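Local coordinates for HRDC domain-containing protein (Bifidobacterium adolescentis ATCC 15703, PDB 3CYM) that is uncharacterised but probably acts as a 3'-5' exonuclease of the ribonuclease D type, trimming nucleic acids from their 3' ends, at residues F119-A124 with I177-K182; R126-K131 with E140-L145. One frame throughout, in Å; residues are numbered along the deposited sequence.

Going along the chain from the N terminus, strand 117-120 runs straight into helix 121-127, and both contacts start from this unit. Interaction 2 is the inner one: residues 126-131, which lead out of that helix, meet residues 140-145 at the C-terminal part of helix 135-143, closing a short loop with eight residues between the segments. Interaction 1 closes a wider loop, from 119-124 to 177-182 on helix 176-190, and interaction 2 is nested within it. The two also touch, Leu143 packing on Leu179 and Lys182. Together they tie strand 117-120, at one edge of the mixed sheet, and helices 121-127, 135-143 and 176-190 into one corner of the exonuclease domain.

Interaction 1: F119-A124 with I177-K182; sequences FDTEIA and IELETK
Phe119 lays one face of its ring against Glu180, whose CG stands 4.1 Å from the ring centroid in a CH-pi contact, 14° off the ring normal. The ring plane and the carboxylate plane are 45° apart, and OE1 of Glu180 comes within 3.8 Å of Phe119 CB. Glu180 has its CG anti to the backbone N (chi1 164°) and an extended chain beyond, which runs the aliphatic part past the ring and carries the acid on to Arg184, a salt-bridge partner, and Ser40. The charge of this buried carboxylate is probably balanced by the arginine. Asp120 ends the strand and N-caps the following helix, its OD1 accepting from Glu122 N at 3.0 Å, on the anti side and somewhat out of the carboxylate plane. This edge strand of the mixed sheet, leading into a helix, belongs to the RNase H-like fold of the exonuclease family, and helix 176-190 packs against the junction. Thr121, the helix's first residue, sends CG2 to CD1 of Leu179, 4.0 Å away, the side chains crossing at about a right angle. The same methyl lies in the plane of the Phe119 ring, at its edge, while Thr121 OG1 is hydrogen-bonded to His99 ND1.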
# COMPACT_ATOMS: atom_id res chain seq x y z
N PHE A 119 3.31 3.26 16.71
CA PHE A 119 2.71 4.57 16.59
C PHE A 119 2.69 4.91 15.11
O PHE A 119 3.74 5.06 14.49
CB PHE A 119 3.49 5.64 17.37
CG PHE A 119 2.79 6.96 17.44
CD1 PHE A 119 2.00 7.28 18.52
CD2 PHE A 119 2.91 7.90 16.41
CE1 PHE A 119 1.32 8.50 18.58
CE2 PHE A 119 2.25 9.12 16.46
CZ PHE A 119 1.46 9.42 17.55
N ASP A 120 1.49 5.02 14.56
CA ASP A 120 1.35 5.38 13.15
C ASP A 120 1.12 6.90 13.03
O ASP A 120 0.07 7.41 13.43
CB ASP A 120 0.22 4.57 12.50
CG ASP A 120 0.24 4.61 10.97
OD1 ASP A 120 0.64 5.62 10.36
OD2 ASP A 120 -0.19 3.60 10.38
N THR A 121 2.11 7.61 12.48
CA THR A 121 2.02 9.07 12.36
C THR A 121 0.99 9.51 11.32
O THR A 121 0.52 10.64 11.37
CB THR A 121 3.39 9.75 12.07
OG1 THR A 121 4.00 9.15 10.92
CG2 THR A 121 4.33 9.66 13.26
N GLU A 122 0.65 8.64 10.37
CA GLU A 122 -0.39 8.97 9.42
C GLU A 122 -1.74 8.83 10.09
O GLU A 122 -2.55 9.74 10.01
CB GLU A 122 -0.32 8.14 8.13
CG GLU A 122 -1.48 8.46 7.17
CD GLU A 122 -1.19 8.16 5.71
OE1 GLU A 122 -1.89 7.30 5.14
OE2 GLU A 122 -0.27 8.78 5.13
N ILE A 123 -1.96 7.71 10.77
CA ILE A 123 -3.22 7.47 11.48
C ILE A 123 -3.52 8.57 12.51
O ILE A 123 -4.63 9.11 12.55
CB ILE A 123 -3.25 6.05 12.10
CG1 ILE A 123 -3.36 5.00 10.98
CG2 ILE A 123 -4.38 5.92 13.11
CD1 ILE A 123 -3.41 3.56 11.47
N ALA A 124 -2.51 8.91 13.31
CA ALA A 124 -2.59 10.01 14.28
C ALA A 124 -2.91 11.36 13.64
O ALA A 124 -3.74 12.10 14.15
CB ALA A 124 -1.31 10.09 15.09
N ILE A 177 10.76 10.17 15.56
CA ILE A 177 10.66 10.12 17.02
C ILE A 177 10.17 11.47 17.59
O ILE A 177 9.39 11.49 18.54
CB ILE A 177 11.91 9.50 17.76
CG1 ILE A 177 12.95 10.54 18.14
CG2 ILE A 177 12.55 8.32 16.97
CD1 ILE A 177 12.90 10.89 19.59
N GLU A 178 10.60 12.56 16.97
CA GLU A 178 10.15 13.91 17.34
C GLU A 178 8.70 14.14 16.92
O GLU A 178 7.97 14.87 17.60
CB GLU A 178 11.06 14.99 16.74
CG GLU A 178 12.46 15.03 17.32
CD GLU A 178 13.48 14.26 16.50
OE1 GLU A 178 13.09 13.47 15.61
OE2 GLU A 178 14.69 14.46 16.74
N LEU A 179 8.30 13.55 15.80
CA LEU A 179 6.91 13.59 15.36
C LEU A 179 5.99 12.95 16.38
O LEU A 179 5.04 13.59 16.83
CB LEU A 179 6.72 12.88 14.02
CG LEU A 179 6.69 13.72 12.74
CD1 LEU A 179 6.19 12.82 11.61
CD2 LEU A 179 5.82 14.98 12.88
N GLU A 180 6.30 11.70 16.76
CA GLU A 180 5.54 10.94 17.75
C GLU A 180 5.31 11.73 19.04
O GLU A 180 4.19 11.76 19.54
CB GLU A 180 6.23 9.60 18.07
CG GLU A 180 5.69 8.96 19.36
CD GLU A 180 6.34 7.65 19.77
OE1 GLU A 180 5.61 6.77 20.27
OE2 GLU A 180 7.57 7.50 19.61
N THR A 181 6.37 12.36 19.55
CA THR A 181 6.35 13.14 20.79
C THR A 181 5.32 14.28 20.74
O THR A 181 4.44 14.34 21.59
CB THR A 181 7.77 13.68 21.15
OG1 THR A 181 8.69 12.58 21.20
CG2 THR A 181 7.76 14.37 22.51
N LYS A 182 5.44 15.15 19.73
CA LYS A 182 4.48 16.25 19.49
C LYS A 182 3.06 15.75 19.25
O LYS A 182 2.11 16.35 19.75
CB LYS A 182 4.91 17.09 18.28
CG LYS A 182 6.10 18.01 18.51
CD LYS A 182 5.73 19.29 19.24
CE LYS A 182 6.94 20.20 19.46
NZ LYS A 182 7.87 19.67 20.50

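Interaction 2: R126-K131 with E140-L145; sequences RLLGLK and EHFLGL
The turn that follows helix 121-127 packs on the C-terminal part of helix 135-143 through Leu128, Leu130, His141 and Phe142. Leu130 does most of the work with its two methyls. CD2 sits over the centre of one face of the His141 imidazole, 3.7 Å from the ring centroid and 13° off its normal, a CH-pi contact. CD1 lies in the angle between the two rings, 3.7 Å from Phe142 CE1, oblique to that ring, and close to His141 CG as well. In His141, chi1 (-175°, CG anti to its own N) carries the imidazole out toward the turn, and the near-perpendicular chi2 (-93°) turns its face to Leu130. Across the contact, Phe142 CZ lies 3.7 Å from Leu128 CD2, again obliquely. Within the helix the neighbouring rings hold each other: ND1 of His141 stands 3.3 Å above the plane of the Phe142 ring, over its centre. Leu128 also leans on Glu186, Leu187 and Gln190 of helix 176-190, so a third helix joins the cluster. Between the two leucines, Gly129 has positive phi and its N hydrogen-bonds to Arg126 O at 2.9 Å. This glycine belongs to a Schellman motif, the classic C-terminal helix cap.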
# COMPACT_ATOMS: atom_id res chain seq x y z
N ARG A 126 -4.57 11.97 10.85
CA ARG A 126 -5.96 11.89 10.38
C ARG A 126 -6.96 12.10 11.51
O ARG A 126 -7.90 12.88 11.40
CB ARG A 126 -6.26 10.51 9.78
CG ARG A 126 -5.30 10.00 8.74
CD ARG A 126 -5.58 10.57 7.40
NE ARG A 126 -6.70 9.94 6.70
CZ ARG A 126 -7.89 10.50 6.52
NH1 ARG A 126 -8.84 9.84 5.87
NH2 ARG A 126 -8.14 11.71 6.99
N LEU A 127 -6.74 11.38 12.61
CA LEU A 127 -7.57 11.54 13.83
C LEU A 127 -7.55 12.98 14.33
O LEU A 127 -8.59 13.51 14.74
CB LEU A 127 -7.12 10.60 14.94
CG LEU A 127 -7.49 9.11 14.84
CD1 LEU A 127 -6.56 8.34 15.74
CD2 LEU A 127 -8.93 8.86 15.25
N LEU A 128 -6.38 13.61 14.27
CA LEU A 128 -6.17 15.02 14.61
C LEU A 128 -6.84 15.98 13.63
O LEU A 128 -6.94 17.18 13.90
CB LEU A 128 -4.67 15.32 14.66
CG LEU A 128 -3.95 15.48 16.00
CD1 LEU A 128 -4.74 14.88 17.15
CD2 LEU A 128 -2.55 14.87 15.92
N GLY A 129 -7.24 15.47 12.47
CA GLY A 129 -7.98 16.26 11.51
C GLY A 129 -7.13 16.84 10.41
O GLY A 129 -7.62 17.67 9.64
N LEU A 130 -5.87 16.41 10.31
CA LEU A 130 -4.99 16.88 9.23
C LEU A 130 -5.42 16.37 7.86
O LEU A 130 -5.33 15.18 7.54
CB LEU A 130 -3.51 16.57 9.46
CG LEU A 130 -2.70 17.33 10.51
CD1 LEU A 130 -1.27 17.42 10.02
CD2 LEU A 130 -3.25 18.72 10.80
N LYS A 131 -5.91 17.33 7.09
CA LYS A 131 -6.45 17.16 5.74
C LYS A 131 -5.44 16.71 4.67
O LYS A 131 -5.79 15.97 3.75
CB LYS A 131 -7.10 18.49 5.36
CG LYS A 131 -6.79 19.67 6.34
CD LYS A 131 -5.39 20.29 6.16
CE LYS A 131 -5.10 21.34 7.22
NZ LYS A 131 -5.09 20.80 8.61
N GLU A 140 5.94 19.33 8.60
CA GLU A 140 5.91 20.80 8.51
C GLU A 140 4.91 21.39 9.50
O GLU A 140 5.17 22.43 10.12
CB GLU A 140 5.59 21.25 7.08
CG GLU A 140 5.92 22.72 6.84
CD GLU A 140 5.70 23.17 5.40
OE1 GLU A 140 4.82 24.02 5.17
OE2 GLU A 140 6.42 22.68 4.50
N HIS A 141 3.77 20.72 9.66
CA HIS A 141 2.73 21.14 10.58
C HIS A 141 3.22 21.12 12.03
O HIS A 141 3.02 22.07 12.77
CB HIS A 141 1.47 20.28 10.42
CG HIS A 141 0.31 20.72 11.26
ND1 HIS A 141 0.06 20.21 12.51
CD2 HIS A 141 -0.68 21.61 11.01
CE1 HIS A 141 -1.03 20.76 13.01
NE2 HIS A 141 -1.50 21.62 12.12
N PHE A 142 3.90 20.04 12.42
CA PHE A 142 4.23 19.82 13.83
C PHE A 142 5.64 20.25 14.24
O PHE A 142 5.86 20.58 15.41
CB PHE A 142 4.01 18.34 14.18
CG PHE A 142 2.57 17.93 14.20
CD1 PHE A 142 1.98 17.35 13.08
CD2 PHE A 142 1.79 18.12 15.34
CE1 PHE A 142 0.65 16.96 13.09
CE2 PHE A 142 0.45 17.73 15.35
CZ PHE A 142 -0.12 17.16 14.23
N LEU A 143 6.58 20.25 13.30
CA LEU A 143 7.98 20.52 13.62
C LEU A 143 8.49 21.78 12.91
O LEU A 143 9.56 22.29 13.25
CB LEU A 143 8.86 19.30 13.30
CG LEU A 143 8.41 17.92 13.83
CD1 LEU A 143 9.36 16.80 13.40
CD2 LEU A 143 8.22 17.91 15.36
N GLY A 144 7.72 22.28 11.95
CA GLY A 144 8.13 23.44 11.15
C GLY A 144 9.33 23.13 10.28
O GLY A 144 10.16 24.00 10.02
N LEU A 145 9.43 21.88 9.83
CA LEU A 145 10.54 21.44 8.99
C LEU A 145 10.05 20.81 7.69
O LEU A 145 9.16 19.96 7.69
CB LEU A 145 11.45 20.47 9.74
CG LEU A 145 12.23 20.97 10.96
CD1 LEU A 145 12.93 19.81 11.62
CD2 LEU A 145 13.22 22.07 10.59